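Putative cytoplasmic protein (Salmonella typhimurium, PDB 2GK3) is of unknown function but adopts a class I glutamine amidotransferase-like fold and assembles into a hexamer. Local coordinates at residues G120-G125 / D244-T249; P175-F180 / D199-I204. All coordinates share one frame; numbering follows the deposited sequence.

The two contacts lie with their centres about 12 Å apart and reach the same system of strands, through 120-124 and 199-204. Contact 1, near the middle of the chain, packs helix 242-253 on strand 120-124; contact 2, about 17 Å from the chain centre, sets the loop 175-180 on strand 199-204. In sequence, both segments of contact 2 fall between those of contact 1, so contact 2 is nested inside the chain loop that contact 1 closes. Helix 242-253 joins them: N248 ND2 probably donates a hydrogen bond to V176 O. The strands, too, are linked through 207-215 and 218-223, while the helix joins strand 120-124 to the loop 175-180.

Contact 1 of 2, residues G120-G125 / D244-T249; sequences GLLMIG and DLWVNT
I124 and L122, on strand 120-124, meet W246 of helix 242-253 in the helix-on-sheet layer of a glutamine amidotransferase-like fold. Strand and helix run roughly antiparallel, at 148° between their N-to-C directions, and their axes come to 11.2 Å at the closest. W246, with the largest share of the buried surface, spans that gap. The tight part is at I124, whose side chain comes from the opposite direction to the indole and sets CD1 3.6 Å from W246 CZ3, approaching the ring obliquely. CG1 of I124 follows at 3.8 Å from W246 CZ3, so two carbons of one branch lie against this atom. With CG held anti to the carbonyl carbon (chi1 -62°), W246 swings its benzo ring toward the strand. Rings of Y242 and F223 meet W246 edge-to-face, and L45, L49 and F236 also touch it.

The looser part lies toward T249, whose side-chain placement is doubtful in the model. D244, V247 and N248 of the helix are partly exposed and do not touch the strand, though the loop 175-180 meets D244 and N248. L122 crosses the indole at about a right angle and brings CD2 to the ring's edge near its plane, 4.1 Å from W246 CZ3.

Contact 2 of 2, residues P175-F180 / D199-I204; sequences PVVNGF and DVVLTI
A classic beta bulge in strand 199-204 and the loop leading into a type II beta turn form this buried apolar contact at the outer part of the fold. At the bulge V201 and L202, consecutive residues, both face L210 of the neighbouring strand 207-215, and both also direct their side chains toward the loop, where V177 meets them. The turn runs from V177 to F180 and is closed by the backbone bond from F180 N to V177 O, 3.0 Å long. Its third residue, G179, has the positive phi of 94° expected at that position of a type II turn.

V177 and V201 reach toward each other tip to tip. CG2 of V177 approaches V201 CG1 to 3.6 Å, and the other branch, V177 CG1, is only slightly farther from the same methyl at 3.8 Å, so V201 CG1 is met by both branches of V177. It is brought there by the torsion of V201, which sets CG1 anti to the backbone N (chi1 172°). L202 comes in differently: it slides past V177 in the opposite direction and offers CD2 to V177 CG1 at 4.1 Å. Y183 touches both V177 and L202, while H174 and F212 touch V201. On the turn itself, the F180 ring has V177 CA 3.8 Å above its plane and over its centre, and F241 stacks on F180.

Only methyl groups meet between the two segments, so the attraction is dispersive and hydrophobic, without the directionality of a polar bond. Directional restraint comes instead from backbone bonds on each side, such as the turn's own bond in the loop and, at the bulge, pairing with L209 and L210 of strand 207-215 and with V170 and S171.

Contact 1 of 2, residues G120-G125 / D244-T249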
loop_
_atom_site.group_PDB
_atom_site.type_symbol
_atom_site.label_atom_id
_atom_site.label_comp_id
_atom_site.label_asym_id
_atom_site.label_seq_id
_atom_site.Cartn_x
_atom_site.Cartn_y
_atom_site.Cartn_z
ATOM N N GLY E 120 -29.612 -6.680 -24.277
ATOM C CA GLY E 120 -28.499 -7.632 -24.392
ATOM C C GLY E 120 -27.374 -7.402 -23.384
ATOM O O GLY E 120 -27.100 -6.260 -22.942
ATOM N N LEU E 121 -26.702 -8.491 -23.029
ATOM C CA LEU E 121 -25.609 -8.447 -22.065
ATOM C C LEU E 121 -24.445 -9.281 -22.579
ATOM O O LEU E 121 -24.617 -10.473 -22.906
ATOM C CB LEU E 121 -26.071 -8.976 -20.697
ATOM C CG LEU E 121 -25.068 -9.003 -19.527
ATOM C CD1 LEU E 121 -24.537 -7.609 -19.292
ATOM C CD2 LEU E 121 -25.667 -9.583 -18.223
ATOM N N LEU E 122 -23.272 -8.655 -22.668
ATOM C CA LEU E 122 -22.057 -9.384 -22.974
ATOM C C LEU E 122 -21.068 -9.184 -21.827
ATOM O O LEU E 122 -20.828 -8.055 -21.400
ATOM C CB LEU E 122 -21.446 -8.938 -24.316
ATOM C CG LEU E 122 -19.953 -9.277 -24.557
ATOM C CD1 LEU E 122 -19.680 -10.802 -24.774
ATOM C CD2 LEU E 122 -19.370 -8.435 -25.707
HETATM N N MSE E 123 -20.548 -10.292 -21.297
HETATM C CA MSE E 123 -19.427 -10.242 -20.377
HETATM C C MSE E 123 -18.173 -10.723 -21.102
HETATM O O MSE E 123 -18.206 -11.741 -21.804
HETATM C CB MSE E 123 -19.677 -11.076 -19.110
HETATM C CG MSE E 123 -18.504 -10.980 -18.069
HETATM SE SE MSE E 123 -18.943 -11.566 -16.282
HETATM C CE MSE E 123 -19.947 -10.016 -15.625
ATOM N N ILE E 124 -17.077 -9.982 -20.920
ATOM C CA ILE E 124 -15.783 -10.331 -21.501
ATOM C C ILE E 124 -14.859 -10.754 -20.371
ATOM O O ILE E 124 -14.807 -10.097 -19.324
ATOM C CB ILE E 124 -15.181 -9.141 -22.294
ATOM C CG1 ILE E 124 -16.083 -8.783 -23.485
ATOM C CG2 ILE E 124 -13.713 -9.435 -22.721
ATOM C CD1 ILE E 124 -15.636 -7.516 -24.278
ATOM N N GLY E 125 -14.138 -11.859 -20.578
ATOM C CA GLY E 125 -13.278 -12.426 -19.542
ATOM C C GLY E 125 -12.063 -11.617 -19.141
ATOM O O GLY E 125 -11.607 -10.736 -19.877
ATOM N N ASP E 244 -15.254 -7.782 -36.679
ATOM C CA ASP E 244 -16.492 -8.492 -37.016
ATOM C C ASP E 244 -16.961 -9.378 -35.880
ATOM O O ASP E 244 -18.155 -9.511 -35.669
ATOM C CB ASP E 244 -16.328 -9.340 -38.287
ATOM C CG ASP E 244 -16.104 -8.498 -39.537
ATOM O OD1 ASP E 244 -16.356 -7.261 -39.508
ATOM O OD2 ASP E 244 -15.678 -9.088 -40.555
ATOM N N LEU E 245 -16.011 -9.985 -35.168
ATOM C CA LEU E 245 -16.326 -10.829 -34.015
ATOM C C LEU E 245 -17.158 -10.042 -33.014
ATOM O O LEU E 245 -18.287 -10.407 -32.727
ATOM C CB LEU E 245 -15.048 -11.364 -33.345
ATOM C CG LEU E 245 -15.157 -12.086 -31.990
ATOM C CD1 LEU E 245 -16.104 -13.311 -32.011
ATOM C CD2 LEU E 245 -13.780 -12.502 -31.500
ATOM N N TRP E 246 -16.603 -8.937 -32.532
ATOM C CA TRP E 246 -17.236 -8.148 -31.489
ATOM C C TRP E 246 -18.492 -7.469 -31.990
ATOM O O TRP E 246 -19.495 -7.414 -31.280
ATOM C CB TRP E 246 -16.245 -7.131 -30.925
ATOM C CG TRP E 246 -15.068 -7.791 -30.299
ATOM C CD1 TRP E 246 -13.781 -7.794 -30.761
ATOM C CD2 TRP E 246 -15.075 -8.601 -29.114
ATOM N NE1 TRP E 246 -12.974 -8.541 -29.921
ATOM C CE2 TRP E 246 -13.744 -9.048 -28.904
ATOM C CE3 TRP E 246 -16.076 -8.987 -28.203
ATOM C CZ2 TRP E 246 -13.383 -9.859 -27.808
ATOM C CZ3 TRP E 246 -15.718 -9.791 -27.115
ATOM C CH2 TRP E 246 -14.377 -10.216 -26.935
ATOM N N VAL E 247 -18.432 -6.972 -33.227
ATOM C CA VAL E 247 -19.564 -6.294 -33.857
ATOM C C VAL E 247 -20.708 -7.282 -34.088
ATOM O O VAL E 247 -21.848 -7.005 -33.699
ATOM C CB VAL E 247 -19.132 -5.508 -35.163
ATOM C CG1 VAL E 247 -20.309 -5.228 -36.082
ATOM C CG2 VAL E 247 -18.493 -4.185 -34.780
ATOM N N ASN E 248 -20.397 -8.428 -34.702
ATOM C CA ASN E 248 -21.393 -9.490 -34.908
ATOM C C ASN E 248 -22.011 -9.978 -33.610
ATOM O O ASN E 248 -23.213 -10.213 -33.567
ATOM C CB ASN E 248 -20.830 -10.711 -35.660
ATOM C CG ASN E 248 -20.365 -10.391 -37.066
ATOM O OD1 ASN E 248 -20.676 -9.331 -37.633
ATOM N ND2 ASN E 248 -19.609 -11.325 -37.648
ATOM N N THR E 249 -21.208 -10.134 -32.551
ATOM C CA THR E 249 -21.789 -10.658 -31.306
ATOM C C THR E 249 -22.669 -9.610 -30.630
ATOM O O THR E 249 -23.742 -9.929 -30.081
ATOM C CB THR E 249 -20.777 -11.344 -30.317
ATOM O OG1 THR E 249 -20.591 -10.546 -29.156
ATOM C CG2 THR E 249 -19.453 -11.647 -30.929
#

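Contact 2 of 2, residues P175-F180 / D199-I204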
loop_
_atom_site.group_PDB
_atom_site.type_symbol
_atom_site.label_atom_id
_atom_site.label_comp_id
_atom_site.label_asym_id
_atom_site.label_seq_id
_atom_site.Cartn_x
_atom_site.Cartn_y
_atom_site.Cartn_z
ATOM N N PRO E 175 -24.062 -17.653 -37.381
ATOM C CA PRO E 175 -24.026 -16.308 -38.001
ATOM C C PRO E 175 -22.891 -15.394 -37.528
ATOM O O PRO E 175 -22.297 -14.698 -38.350
ATOM C CB PRO E 175 -25.371 -15.689 -37.605
ATOM C CG PRO E 175 -26.269 -16.820 -37.285
ATOM C CD PRO E 175 -25.436 -18.056 -37.017
ATOM N N VAL E 176 -22.579 -15.400 -36.227
ATOM C CA VAL E 176 -21.564 -14.504 -35.655
ATOM C C VAL E 176 -20.153 -14.773 -36.187
ATOM O O VAL E 176 -19.370 -13.845 -36.430
ATOM C CB VAL E 176 -21.594 -14.550 -34.109
ATOM C CG1 VAL E 176 -20.317 -13.982 -33.499
ATOM C CG2 VAL E 176 -22.814 -13.817 -33.576
ATOM N N VAL E 177 -19.836 -16.043 -36.388
ATOM C CA VAL E 177 -18.477 -16.441 -36.742
ATOM C C VAL E 177 -18.341 -17.001 -38.162
ATOM O O VAL E 177 -17.235 -17.299 -38.620
ATOM C CB VAL E 177 -17.928 -17.470 -35.730
ATOM C CG1 VAL E 177 -17.897 -16.866 -34.314
ATOM C CG2 VAL E 177 -18.750 -18.767 -35.781
ATOM N N ASN E 178 -19.467 -17.157 -38.848
ATOM C CA ASN E 178 -19.441 -17.703 -40.192
ATOM C C ASN E 178 -18.443 -16.973 -41.108
ATOM O O ASN E 178 -18.476 -15.741 -41.225
ATOM C CB ASN E 178 -20.845 -17.733 -40.792
ATOM C CG ASN E 178 -20.873 -18.375 -42.171
ATOM O OD1 ASN E 178 -20.637 -19.570 -42.317
ATOM N ND2 ASN E 178 -21.164 -17.577 -43.188
ATOM N N GLY E 179 -17.546 -17.740 -41.729
ATOM C CA GLY E 179 -16.545 -17.188 -42.640
ATOM C C GLY E 179 -15.197 -16.873 -42.024
ATOM O O GLY E 179 -14.252 -16.577 -42.752
ATOM N N PHE E 180 -15.097 -16.931 -40.693
ATOM C CA PHE E 180 -13.851 -16.595 -39.986
ATOM C C PHE E 180 -12.853 -17.713 -40.218
ATOM O O PHE E 180 -13.254 -18.863 -40.434
ATOM C CB PHE E 180 -14.084 -16.456 -38.471
ATOM C CG PHE E 180 -14.875 -15.228 -38.048
ATOM C CD1 PHE E 180 -15.611 -14.462 -38.976
ATOM C CD2 PHE E 180 -14.918 -14.868 -36.701
ATOM C CE1 PHE E 180 -16.352 -13.334 -38.565
ATOM C CE2 PHE E 180 -15.661 -13.758 -36.276
ATOM C CZ PHE E 180 -16.382 -12.985 -37.220
ATOM N N ASP E 199 -25.671 -22.006 -26.281
ATOM C CA ASP E 199 -25.026 -22.386 -27.522
ATOM C C ASP E 199 -23.546 -22.057 -27.444
ATOM O O ASP E 199 -23.175 -20.877 -27.440
ATOM C CB ASP E 199 -25.664 -21.655 -28.724
ATOM C CG ASP E 199 -27.187 -21.848 -28.809
ATOM O OD1 ASP E 199 -27.699 -23.013 -28.814
ATOM O OD2 ASP E 199 -27.894 -20.812 -28.874
ATOM N N VAL E 200 -22.707 -23.090 -27.387
ATOM C CA VAL E 200 -21.252 -22.918 -27.443
ATOM C C VAL E 200 -20.762 -22.814 -28.896
ATOM O O VAL E 200 -20.951 -23.732 -29.700
ATOM C CB VAL E 200 -20.513 -24.065 -26.716
ATOM C CG1 VAL E 200 -18.997 -23.938 -26.881
ATOM C CG2 VAL E 200 -20.896 -24.091 -25.242
ATOM N N VAL E 201 -20.117 -21.702 -29.235
ATOM C CA VAL E 201 -19.732 -21.452 -30.625
ATOM C C VAL E 201 -18.226 -21.604 -30.860
ATOM O O VAL E 201 -17.800 -22.081 -31.910
ATOM C CB VAL E 201 -20.252 -20.058 -31.080
ATOM C CG1 VAL E 201 -19.709 -19.674 -32.443
ATOM C CG2 VAL E 201 -21.782 -20.041 -31.072
ATOM N N LEU E 202 -17.427 -21.194 -29.880
ATOM C CA LEU E 202 -15.976 -21.292 -29.962
ATOM C C LEU E 202 -15.477 -21.902 -28.671
ATOM O O LEU E 202 -16.078 -21.699 -27.611
ATOM C CB LEU E 202 -15.330 -19.901 -30.113
ATOM C CG LEU E 202 -15.592 -18.958 -31.308
ATOM C CD1 LEU E 202 -14.697 -17.721 -31.189
ATOM C CD2 LEU E 202 -15.346 -19.674 -32.646
ATOM N N THR E 203 -14.367 -22.620 -28.749
ATOM C CA THR E 203 -13.763 -23.225 -27.565
ATOM C C THR E 203 -12.288 -22.870 -27.511
ATOM O O THR E 203 -11.697 -22.412 -28.488
ATOM C CB THR E 203 -13.864 -24.757 -27.583
ATOM O OG1 THR E 203 -13.215 -25.225 -28.767
ATOM C CG2 THR E 203 -15.334 -25.246 -27.573
ATOM N N ILE E 204 -11.695 -23.118 -26.356
ATOM C CA ILE E 204 -10.310 -22.829 -26.123
ATOM C C ILE E 204 -9.888 -23.931 -25.158
ATOM O O ILE E 204 -10.547 -24.115 -24.138
ATOM C CB ILE E 204 -10.182 -21.383 -25.519
ATOM C CG1 ILE E 204 -8.727 -20.907 -25.458
ATOM C CG2 ILE E 204 -10.926 -21.245 -24.163
ATOM C CD1 ILE E 204 -8.587 -19.420 -25.052
#